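Local structure of periplasmic sugar-binding protein (Chloroflexus aurantiacus, 4RXU) at residues A[117-122]-A[164-169]; A[168-173]-A[210-215]; A[193-198]-A[215-220]. The protein binds D-glucose and probably serves as the sugar-capturing, solute-binding component of an ABC-type carbohydrate transporter. One frame throughout, in Å; residues are numbered along the deposited sequence.

Contact 1 (A[117-122]-A[164-169]); sequences YDRLIR and ASDNNA. With BGC (beta-D-glucopyranose), chain C.
Arg119 reaches Asp166 through a chain that is extended from CG to NE (chi2 174°, chi3 175°) and brings Arg119 NE to within 3.3 Å of Asp166 OD2, a salt bridge. The two side chains cross at about a right angle, and Asp166 CB lies over one guanidinium face, toward its rim. On Asp118, CG is anti to the backbone N (chi1 -168°), which carries OD2 to the glucose. Asn168 ND2 donates to Asp118 O at 3.0 Å, from above the carbonyl plane. Glucose O1 is gripped three times: it donates to Asp166 OD2 at 2.6 Å and accepts from Asn168 ND2 and Arg119 NE. Arg119 NH2 adds a nearly straight bond to the ring oxygen O5, and glucose O2 donates to Asp118 OD2 at 2.7 Å. Asp166 also N-caps helix 167-185, with OD1 accepting from Asn168 N. Farther from the sugar, one water joins Leu120 N, Asn167 ND2 and Asn168 OD1. Glu42 pairs with Arg119, Arg44 with Asp118, and Trp222 donates to Asp166 OD2. The contact joins the two lobes of the periplasmic-binding-protein fold at the anomeric end of the sugar. Buried charges bonded to one another probably hold donors and acceptors ready for a neutral ligand.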
loop_
_atom_site.group_PDB
_atom_site.type_symbol
_atom_site.label_atom_id
_atom_site.label_comp_id
_atom_site.label_asym_id
_atom_site.label_seq_id
_atom_site.Cartn_x
_atom_site.Cartn_y
_atom_site.Cartn_z
ATOM N N TYR A 117 5.765 -7.190 -8.297
ATOM C CA TYR A 117 6.012 -7.297 -6.876
ATOM C C TYR A 117 5.320 -6.153 -6.152
ATOM O O TYR A 117 5.602 -4.989 -6.408
ATOM C CB TYR A 117 7.506 -7.235 -6.610
ATOM C CG TYR A 117 7.864 -7.362 -5.140
ATOM C CD1 TYR A 117 7.854 -8.578 -4.495
ATOM C CD2 TYR A 117 8.191 -6.243 -4.405
ATOM C CE1 TYR A 117 8.153 -8.675 -3.148
ATOM C CE2 TYR A 117 8.524 -6.334 -3.070
ATOM C CZ TYR A 117 8.486 -7.555 -2.447
ATOM O OH TYR A 117 8.793 -7.617 -1.112
ATOM N N ASP A 118 4.402 -6.532 -5.268
ATOM C CA ASP A 118 3.578 -5.642 -4.448
ATOM C C ASP A 118 2.547 -4.882 -5.266
ATOM O O ASP A 118 1.369 -4.915 -4.942
ATOM C CB ASP A 118 4.374 -4.663 -3.593
ATOM C CG ASP A 118 3.497 -4.008 -2.577
ATOM O OD1 ASP A 118 3.284 -4.640 -1.516
ATOM O OD2 ASP A 118 2.955 -2.903 -2.859
ATOM N N ARG A 119 3.011 -4.148 -6.277
ATOM C CA ARG A 119 2.165 -3.380 -7.185
ATOM C C ARG A 119 2.139 -4.075 -8.517
ATOM O O ARG A 119 3.121 -4.722 -8.913
ATOM C CB ARG A 119 2.729 -1.979 -7.408
ATOM C CG ARG A 119 2.799 -1.134 -6.174
ATOM C CD ARG A 119 3.509 0.165 -6.483
ATOM N NE ARG A 119 3.495 1.064 -5.356
ATOM C CZ ARG A 119 4.152 2.207 -5.305
ATOM N NH1 ARG A 119 4.930 2.573 -6.314
ATOM N NH2 ARG A 119 4.044 2.970 -4.234
ATOM N N LEU A 120 1.011 -3.929 -9.201
ATOM C CA LEU A 120 0.773 -4.610 -10.453
ATOM C C LEU A 120 1.142 -3.758 -11.674
ATOM O O LEU A 120 0.707 -2.624 -11.818
ATOM C CB LEU A 120 -0.715 -4.983 -10.510
ATOM C CG LEU A 120 -1.184 -5.874 -11.659
ATOM C CD1 LEU A 120 -0.403 -7.179 -11.727
ATOM C CD2 LEU A 120 -2.688 -6.098 -11.536
ATOM N N ILE A 121 1.953 -4.331 -12.558
ATOM C CA ILE A 121 2.169 -3.770 -13.890
ATOM C C ILE A 121 0.919 -4.007 -14.715
ATOM O O ILE A 121 0.401 -5.119 -14.762
ATOM C CB ILE A 121 3.377 -4.424 -14.587
ATOM C CG1 ILE A 121 4.642 -4.040 -13.817
ATOM C CG2 ILE A 121 3.465 -3.952 -16.031
ATOM C CD1 ILE A 121 5.926 -4.639 -14.339
ATOM N N ARG A 122 0.453 -2.957 -15.380
ATOM C CA ARG A 122 -0.808 -2.970 -16.104
ATOM C C ARG A 122 -0.681 -2.884 -17.600
ATOM O O ARG A 122 0.351 -2.477 -18.122
ATOM C CB ARG A 122 -1.695 -1.833 -15.606
ATOM C CG ARG A 122 -2.135 -2.035 -14.163
ATOM C CD ARG A 122 -3.083 -0.934 -13.735
ATOM N NE ARG A 122 -4.443 -1.161 -14.246
ATOM C CZ ARG A 122 -5.057 -0.482 -15.197
ATOM N NH1 ARG A 122 -4.470 0.529 -15.832
ATOM N NH2 ARG A 122 -6.303 -0.839 -15.515
ATOM N N ALA A 164 -2.337 7.883 -7.811
ATOM C CA ALA A 164 -3.056 7.213 -8.912
ATOM C C ALA A 164 -2.192 6.372 -9.840
ATOM O O ALA A 164 -2.713 5.483 -10.526
ATOM C CB ALA A 164 -3.868 8.194 -9.734
ATOM N N SER A 165 -0.885 6.637 -9.840
ATOM C CA SER A 165 0.059 5.804 -10.593
ATOM C C SER A 165 0.277 4.397 -10.004
ATOM O O SER A 165 0.876 3.525 -10.636
ATOM C CB SER A 165 1.406 6.510 -10.710
ATOM O OG SER A 165 1.778 7.026 -9.445
ATOM N N ASP A 166 -0.225 4.187 -8.793
ATOM C CA ASP A 166 -0.119 2.908 -8.079
ATOM C C ASP A 166 -1.452 2.187 -8.160
ATOM O O ASP A 166 -2.436 2.656 -7.604
ATOM C CB ASP A 166 0.224 3.228 -6.615
ATOM C CG ASP A 166 0.336 2.023 -5.740
ATOM O OD1 ASP A 166 0.223 0.879 -6.239
ATOM O OD2 ASP A 166 0.565 2.270 -4.526
ATOM N N ASN A 167 -1.513 1.058 -8.854
ATOM C CA ASN A 167 -2.776 0.312 -8.888
ATOM C C ASN A 167 -3.296 -0.022 -7.491
ATOM O O ASN A 167 -4.507 -0.141 -7.271
ATOM C CB ASN A 167 -2.615 -0.953 -9.718
ATOM C CG ASN A 167 -3.917 -1.648 -9.964
ATOM O OD1 ASN A 167 -4.833 -1.084 -10.574
ATOM N ND2 ASN A 167 -4.005 -2.893 -9.523
ATOM N N ASN A 168 -2.386 -0.232 -6.551
ATOM C CA ASN A 168 -2.830 -0.533 -5.186
ATOM C C ASN A 168 -3.647 0.605 -4.589
ATOM O O ASN A 168 -4.503 0.356 -3.766
ATOM C CB ASN A 168 -1.648 -0.834 -4.264
ATOM C CG ASN A 168 -0.998 -2.162 -4.542
ATOM O OD1 ASN A 168 -1.554 -3.021 -5.203
ATOM N ND2 ASN A 168 0.173 -2.355 -3.971
ATOM N N ALA A 169 -3.388 1.848 -4.992
ATOM C CA ALA A 169 -4.171 2.971 -4.465
ATOM C C ALA A 169 -5.648 2.780 -4.812
ATOM O O ALA A 169 -6.515 3.072 -4.015
ATOM C CB ALA A 169 -3.647 4.294 -4.982
HETATM C C2 BGC C . 2.257 -0.270 -0.942
HETATM C C3 BGC C . 2.075 0.317 0.443
HETATM C C4 BGC C . 2.851 1.623 0.539
HETATM C C5 BGC C . 2.494 2.565 -0.611
HETATM C C6 BGC C . 3.352 3.809 -0.661
HETATM C C1 BGC C . 1.711 0.795 -1.878
HETATM O O1 BGC C . 1.577 0.341 -3.193
HETATM O O2 BGC C . 1.524 -1.497 -1.039
HETATM O O3 BGC C . 2.549 -0.634 1.391
HETATM O O4 BGC C . 2.459 2.295 1.752
HETATM O O5 BGC C . 2.618 1.899 -1.853
HETATM O O6 BGC C . 4.746 3.499 -0.590
HETATM O O HOH W 1 -1.674 -3.434 -7.866
HETATM O O HOH W 2 0.636 -0.269 -10.193
HETATM O O HOH W 3 -5.673 -3.240 -13.042
#

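Contact 2 (A[168-173]-A[210-215]); sequences NAFLFF and EMAKII. With BGC (beta-D-glucopyranose), chain C.
Phe170 receives the methyl CD1 of Ile215 over one face of its ring, 4.0 Å from the centroid and 16° off the normal, a CH-pi contact. The methyl of Ala212 lies at the ring's edge, with CB 3.9 Å from Phe170 CE2. Met211 CB touches the same ring at CD2. One turn on, Phe173 meets the other helix in a different way. Phe173 CZ presses on Ile214 CG2 at 3.6 Å, and the two side chains cross at about a right angle. Met211 SD lies at the edge of the Phe173 ring, 5.5 Å from the centroid, a Met-aromatic contact. The extended turn about CB-CG of Met211 (chi2 -168°) carries SD out to this edge while CB stays on Phe170. Further out, Arg208 makes a cation-pi contact with Phe170, and Leu206 touches Met211. Phe172 lies by the sugar instead, its CZ 3.7 Å from glucose O2, which sits at the ring edge. Helix 167-185 therefore turns one side to the sugar and another to helix 208-218. The two helix segments cross almost perpendicularly, at 94°, with their axes 10.7 Å apart. Beside them, helix 135-148 packs against Phe172, and helix 195-199 covers Ile214.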
loop_
_atom_site.group_PDB
_atom_site.type_symbol
_atom_site.label_atom_id
_atom_site.label_comp_id
_atom_site.label_asym_id
_atom_site.label_seq_id
_atom_site.Cartn_x
_atom_site.Cartn_y
_atom_site.Cartn_z
ATOM N N ASN A 168 -2.386 -0.232 -6.551
ATOM C CA ASN A 168 -2.830 -0.533 -5.186
ATOM C C ASN A 168 -3.647 0.605 -4.589
ATOM O O ASN A 168 -4.503 0.356 -3.766
ATOM C CB ASN A 168 -1.648 -0.834 -4.264
ATOM C CG ASN A 168 -0.998 -2.162 -4.542
ATOM O OD1 ASN A 168 -1.554 -3.021 -5.203
ATOM N ND2 ASN A 168 0.173 -2.355 -3.971
ATOM N N ALA A 169 -3.388 1.848 -4.992
ATOM C CA ALA A 169 -4.171 2.971 -4.465
ATOM C C ALA A 169 -5.648 2.780 -4.812
ATOM O O ALA A 169 -6.515 3.072 -4.015
ATOM C CB ALA A 169 -3.647 4.294 -4.982
ATOM N N PHE A 170 -5.922 2.280 -6.010
ATOM C CA PHE A 170 -7.303 2.003 -6.409
ATOM C C PHE A 170 -7.854 0.830 -5.616
ATOM O O PHE A 170 -9.033 0.834 -5.203
ATOM C CB PHE A 170 -7.379 1.720 -7.907
ATOM C CG PHE A 170 -7.278 2.948 -8.757
ATOM C CD1 PHE A 170 -6.047 3.441 -9.113
ATOM C CD2 PHE A 170 -8.409 3.612 -9.182
ATOM C CE1 PHE A 170 -5.942 4.576 -9.897
ATOM C CE2 PHE A 170 -8.304 4.748 -9.955
ATOM C CZ PHE A 170 -7.066 5.228 -10.316
ATOM N N LEU A 171 -7.032 -0.193 -5.401
ATOM C CA LEU A 171 -7.488 -1.376 -4.637
ATOM C C LEU A 171 -7.767 -1.013 -3.179
ATOM O O LEU A 171 -8.790 -1.410 -2.615
ATOM C CB LEU A 171 -6.486 -2.541 -4.715
ATOM C CG LEU A 171 -6.295 -3.094 -6.134
ATOM C CD1 LEU A 171 -5.144 -4.100 -6.238
ATOM C CD2 LEU A 171 -7.597 -3.725 -6.604
ATOM N N PHE A 172 -6.879 -0.252 -2.562
ATOM C CA PHE A 172 -7.109 0.141 -1.182
ATOM C C PHE A 172 -8.374 0.993 -1.100
ATOM O O PHE A 172 -9.152 0.878 -0.168
ATOM C CB PHE A 172 -5.966 0.970 -0.624
ATOM C CG PHE A 172 -4.625 0.300 -0.634
ATOM C CD1 PHE A 172 -4.438 -1.041 -0.305
ATOM C CD2 PHE A 172 -3.519 1.067 -0.921
ATOM C CE1 PHE A 172 -3.161 -1.605 -0.325
ATOM C CE2 PHE A 172 -2.259 0.521 -0.917
ATOM C CZ PHE A 172 -2.073 -0.812 -0.628
ATOM N N PHE A 173 -8.549 1.892 -2.065
ATOM C CA PHE A 173 -9.709 2.753 -2.020
ATOM C C PHE A 173 -10.991 1.922 -2.229
ATOM O O PHE A 173 -12.006 2.125 -1.538
ATOM C CB PHE A 173 -9.663 3.864 -3.045
ATOM C CG PHE A 173 -10.790 4.817 -2.880
ATOM C CD1 PHE A 173 -10.749 5.791 -1.904
ATOM C CD2 PHE A 173 -11.947 4.653 -3.629
ATOM C CE1 PHE A 173 -11.840 6.630 -1.712
ATOM C CE2 PHE A 173 -13.014 5.479 -3.455
ATOM C CZ PHE A 173 -12.975 6.446 -2.481
ATOM N N GLU A 210 -14.451 6.763 -12.165
ATOM C CA GLU A 210 -15.129 7.402 -11.032
ATOM C C GLU A 210 -14.240 7.428 -9.790
ATOM O O GLU A 210 -14.100 8.479 -9.159
ATOM C CB GLU A 210 -16.453 6.729 -10.708
ATOM C CG GLU A 210 -17.513 6.980 -11.759
ATOM C CD GLU A 210 -18.704 6.029 -11.683
ATOM O OE1 GLU A 210 -18.595 4.943 -11.054
ATOM O OE2 GLU A 210 -19.747 6.345 -12.323
ATOM N N MET A 211 -13.624 6.287 -9.465
ATOM C CA MET A 211 -12.692 6.252 -8.333
ATOM C C MET A 211 -11.575 7.283 -8.550
ATOM O O MET A 211 -11.145 7.965 -7.615
ATOM C CB MET A 211 -12.043 4.891 -8.147
ATOM C CG MET A 211 -12.917 3.825 -7.548
ATOM S SD MET A 211 -11.965 2.358 -7.035
ATOM C CE MET A 211 -12.164 1.414 -8.528
ATOM N N ALA A 212 -11.113 7.399 -9.792
ATOM C CA ALA A 212 -10.005 8.291 -10.089
ATOM C C ALA A 212 -10.360 9.751 -9.817
ATOM O O ALA A 212 -9.507 10.527 -9.487
ATOM C CB ALA A 212 -9.542 8.107 -11.518
ATOM N N LYS A 213 -11.624 10.125 -9.997
ATOM C CA LYS A 213 -12.084 11.501 -9.672
ATOM C C LYS A 213 -12.032 11.755 -8.167
ATOM O O LYS A 213 -11.659 12.829 -7.725
ATOM C CB LYS A 213 -13.505 11.782 -10.175
ATOM C CG LYS A 213 -13.629 11.733 -11.687
ATOM C CD LYS A 213 -14.929 12.316 -12.171
ATOM C CE LYS A 213 -16.056 11.346 -12.001
ATOM N NZ LYS A 213 -17.314 12.016 -12.435
ATOM N N ILE A 214 -12.411 10.746 -7.386
ATOM C CA ILE A 214 -12.333 10.876 -5.941
ATOM C C ILE A 214 -10.881 10.950 -5.515
ATOM O O ILE A 214 -10.488 11.858 -4.767
ATOM C CB ILE A 214 -13.056 9.726 -5.191
ATOM C CG1 ILE A 214 -14.547 9.701 -5.556
ATOM C CG2 ILE A 214 -12.881 9.890 -3.686
ATOM C CD1 ILE A 214 -15.225 8.435 -5.067
ATOM N N ILE A 215 -10.084 10.004 -6.007
ATOM C CA ILE A 215 -8.675 9.958 -5.633
ATOM C C ILE A 215 -8.003 11.273 -5.995
ATOM O O ILE A 215 -7.206 11.782 -5.241
ATOM C CB ILE A 215 -7.960 8.719 -6.237
ATOM C CG1 ILE A 215 -8.531 7.467 -5.579
ATOM C CG2 ILE A 215 -6.424 8.829 -6.153
ATOM C CD1 ILE A 215 -8.167 6.189 -6.291
HETATM C C2 BGC C . 2.257 -0.270 -0.942
HETATM C C3 BGC C . 2.075 0.317 0.443
HETATM C C4 BGC C . 2.851 1.623 0.539
HETATM C C5 BGC C . 2.494 2.565 -0.611
HETATM C C6 BGC C . 3.352 3.809 -0.661
HETATM C C1 BGC C . 1.711 0.795 -1.878
HETATM O O1 BGC C . 1.577 0.341 -3.193
HETATM O O2 BGC C . 1.524 -1.497 -1.039
HETATM O O3 BGC C . 2.549 -0.634 1.391
HETATM O O4 BGC C . 2.459 2.295 1.752
HETATM O O5 BGC C . 2.618 1.899 -1.853
HETATM O O6 BGC C . 4.746 3.499 -0.590
#

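Contact 3 (A[193-198]-A[215-220]); sequences NSSEAV and IGQVTT
Gln217 lays its amide across the first turn of helix 195-199. With chi2 at -167° the chain is extended beyond CG, and this length carries both polar atoms of the amide to the turn. OE1 accepts two bonds. Ser194 OG donates to Gln217 OE1 at 2.8 Å and lies in the carbonyl plane, with a C=O...donor angle of 157°. Glu196 N donates to Gln217 OE1 at 2.9 Å and is tilted 31° from that plane. At the other arm of the amide, Gln217 NE2 donates to Ser195 OG at 3.0 Å in an almost straight bond, with the acceptor close to the amide plane. The Glu196 side chain crosses Gln217 at about a right angle, its carboxylate steeply inclined to the amide, and Glu196 CG rests 3.3 Å from Gln217 CD. Ser194 is the N-cap of the helix, and Ser194 OG also accepts from Ala197 N at 3.0 Å. The hydroxyl thus accepts from the helix and donates to the glutamine.

Beside this polar grip, Val218 CG1 packs 3.7 Å from Ser194 CB and also touches Asn193 O. A water donates to both Asn193 O and Gln217 O. The amide of Asn193 turns to Leu159 and Asn234. Replacing Gln217 by an alanine would probably leave Glu196 N and the Ser194 hydroxyl without their shared acceptor, and Ser195 OG without its donor. As it stands, Gln217 ties the C-terminal part of helix 208-218 to the start of helix 195-199. One neutral side chain supplies an acceptor for a backbone N-H at the helix start, where such groups lack partners within the helix, and brings no charge to this partly buried place.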
loop_
_atom_site.group_PDB
_atom_site.type_symbol
_atom_site.label_atom_id
_atom_site.label_comp_id
_atom_site.label_asym_id
_atom_site.label_seq_id
_atom_site.Cartn_x
_atom_site.Cartn_y
_atom_site.Cartn_z
ATOM N N ASN A 193 -14.561 16.066 2.754
ATOM C CA ASN A 193 -13.474 16.555 1.903
ATOM C C ASN A 193 -13.432 16.052 0.461
ATOM O O ASN A 193 -12.376 15.990 -0.149
ATOM C CB ASN A 193 -12.134 16.287 2.559
ATOM C CG ASN A 193 -11.791 14.824 2.588
ATOM O OD1 ASN A 193 -12.676 13.974 2.621
ATOM N ND2 ASN A 193 -10.494 14.525 2.596
ATOM N N SER A 194 -14.577 15.690 -0.094
ATOM C CA SER A 194 -14.588 15.266 -1.488
ATOM C C SER A 194 -15.970 15.380 -2.084
ATOM O O SER A 194 -16.831 14.522 -1.885
ATOM C CB SER A 194 -14.079 13.816 -1.669
ATOM O OG SER A 194 -14.258 13.381 -3.006
ATOM N N SER A 195 -16.177 16.428 -2.863
ATOM C CA SER A 195 -17.430 16.597 -3.568
ATOM C C SER A 195 -17.693 15.474 -4.567
ATOM O O SER A 195 -18.840 15.082 -4.809
ATOM C CB SER A 195 -17.467 17.954 -4.296
ATOM O OG SER A 195 -16.469 18.067 -5.299
ATOM N N GLU A 196 -16.623 14.927 -5.127
ATOM C CA GLU A 196 -16.794 13.847 -6.087
ATOM C C GLU A 196 -17.325 12.608 -5.375
ATOM O O GLU A 196 -18.205 11.918 -5.913
ATOM C CB GLU A 196 -15.485 13.526 -6.808
ATOM C CG GLU A 196 -14.933 14.653 -7.692
ATOM C CD GLU A 196 -15.593 14.796 -9.062
ATOM O OE1 GLU A 196 -16.438 13.972 -9.414
ATOM O OE2 GLU A 196 -15.221 15.712 -9.821
ATOM N N ALA A 197 -16.783 12.315 -4.189
ATOM C CA ALA A 197 -17.255 11.171 -3.412
ATOM C C ALA A 197 -18.702 11.370 -2.987
ATOM O O ALA A 197 -19.500 10.438 -3.061
ATOM C CB ALA A 197 -16.380 10.935 -2.211
ATOM N N VAL A 198 -19.051 12.589 -2.580
ATOM C CA VAL A 198 -20.444 12.883 -2.175
ATOM C C VAL A 198 -21.398 12.610 -3.340
ATOM O O VAL A 198 -22.479 12.040 -3.173
ATOM C CB VAL A 198 -20.603 14.326 -1.634
ATOM C CG1 VAL A 198 -22.061 14.721 -1.447
ATOM C CG2 VAL A 198 -19.861 14.477 -0.317
ATOM N N ILE A 215 -10.084 10.004 -6.007
ATOM C CA ILE A 215 -8.675 9.958 -5.633
ATOM C C ILE A 215 -8.003 11.273 -5.995
ATOM O O ILE A 215 -7.206 11.782 -5.241
ATOM C CB ILE A 215 -7.960 8.719 -6.237
ATOM C CG1 ILE A 215 -8.531 7.467 -5.579
ATOM C CG2 ILE A 215 -6.424 8.829 -6.153
ATOM C CD1 ILE A 215 -8.167 6.189 -6.291
ATOM N N GLY A 216 -8.362 11.855 -7.129
ATOM C CA GLY A 216 -7.751 13.146 -7.511
ATOM C C GLY A 216 -7.957 14.236 -6.482
ATOM O O GLY A 216 -7.112 15.091 -6.273
ATOM N N GLN A 217 -9.137 14.229 -5.867
ATOM C CA GLN A 217 -9.470 15.232 -4.848
ATOM C C GLN A 217 -8.823 14.967 -3.492
ATOM O O GLN A 217 -8.621 15.908 -2.710
ATOM C CB GLN A 217 -10.972 15.296 -4.640
ATOM C CG GLN A 217 -11.698 15.943 -5.781
ATOM C CD GLN A 217 -13.120 16.268 -5.387
ATOM O OE1 GLN A 217 -13.784 15.472 -4.735
ATOM N NE2 GLN A 217 -13.598 17.420 -5.803
ATOM N N VAL A 218 -8.523 13.702 -3.212
ATOM C CA VAL A 218 -8.054 13.300 -1.869
ATOM C C VAL A 218 -6.677 12.635 -1.873
ATOM O O VAL A 218 -6.270 12.061 -0.883
ATOM C CB VAL A 218 -9.092 12.438 -1.096
ATOM C CG1 VAL A 218 -10.448 13.137 -1.055
ATOM C CG2 VAL A 218 -9.222 11.023 -1.660
ATOM N N THR A 219 -5.931 12.762 -2.962
ATOM C CA THR A 219 -4.667 12.043 -3.069
ATOM C C THR A 219 -3.589 12.660 -2.206
ATOM O O THR A 219 -3.421 13.878 -2.167
ATOM C CB THR A 219 -4.171 11.853 -4.527
ATOM O OG1 THR A 219 -3.017 11.011 -4.510
ATOM C CG2 THR A 219 -3.811 13.179 -5.212
ATOM N N THR A 220 -2.864 11.774 -1.539
ATOM C CA THR A 220 -1.660 12.114 -0.809
ATOM C C THR A 220 -0.423 11.965 -1.678
ATOM O O THR A 220 0.661 12.380 -1.275
ATOM C CB THR A 220 -1.466 11.179 0.370
ATOM O OG1 THR A 220 -1.261 9.841 -0.125
ATOM C CG2 THR A 220 -2.642 11.209 1.283
HETATM O O HOH W 4 -9.908 17.106 -0.445
#

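Contacts 1 and 2 are buried, while contact 3 is partly buried and lies farther from the centre of the chain. Contacts 1 and 2 share helix 167-185, with Asn168 and Ala169 in common. Contacts 2 and 3 share helix 208-218 and Ile215. The three so form a path from the glucose site between the lobes outward into one lobe, and the centres of contacts 1 and 3 lie about 19 Å apart. The chemistry changes along it. Contact 1 is charged, with bound waters between its segments, and joins the lobes around the sugar. Contact 2 is aromatic and aliphatic. Contact 3 is polar but uncharged at its heart. N-caps occur at both ends of the path, Asp166 in contact 1 and Ser194 in contact 3.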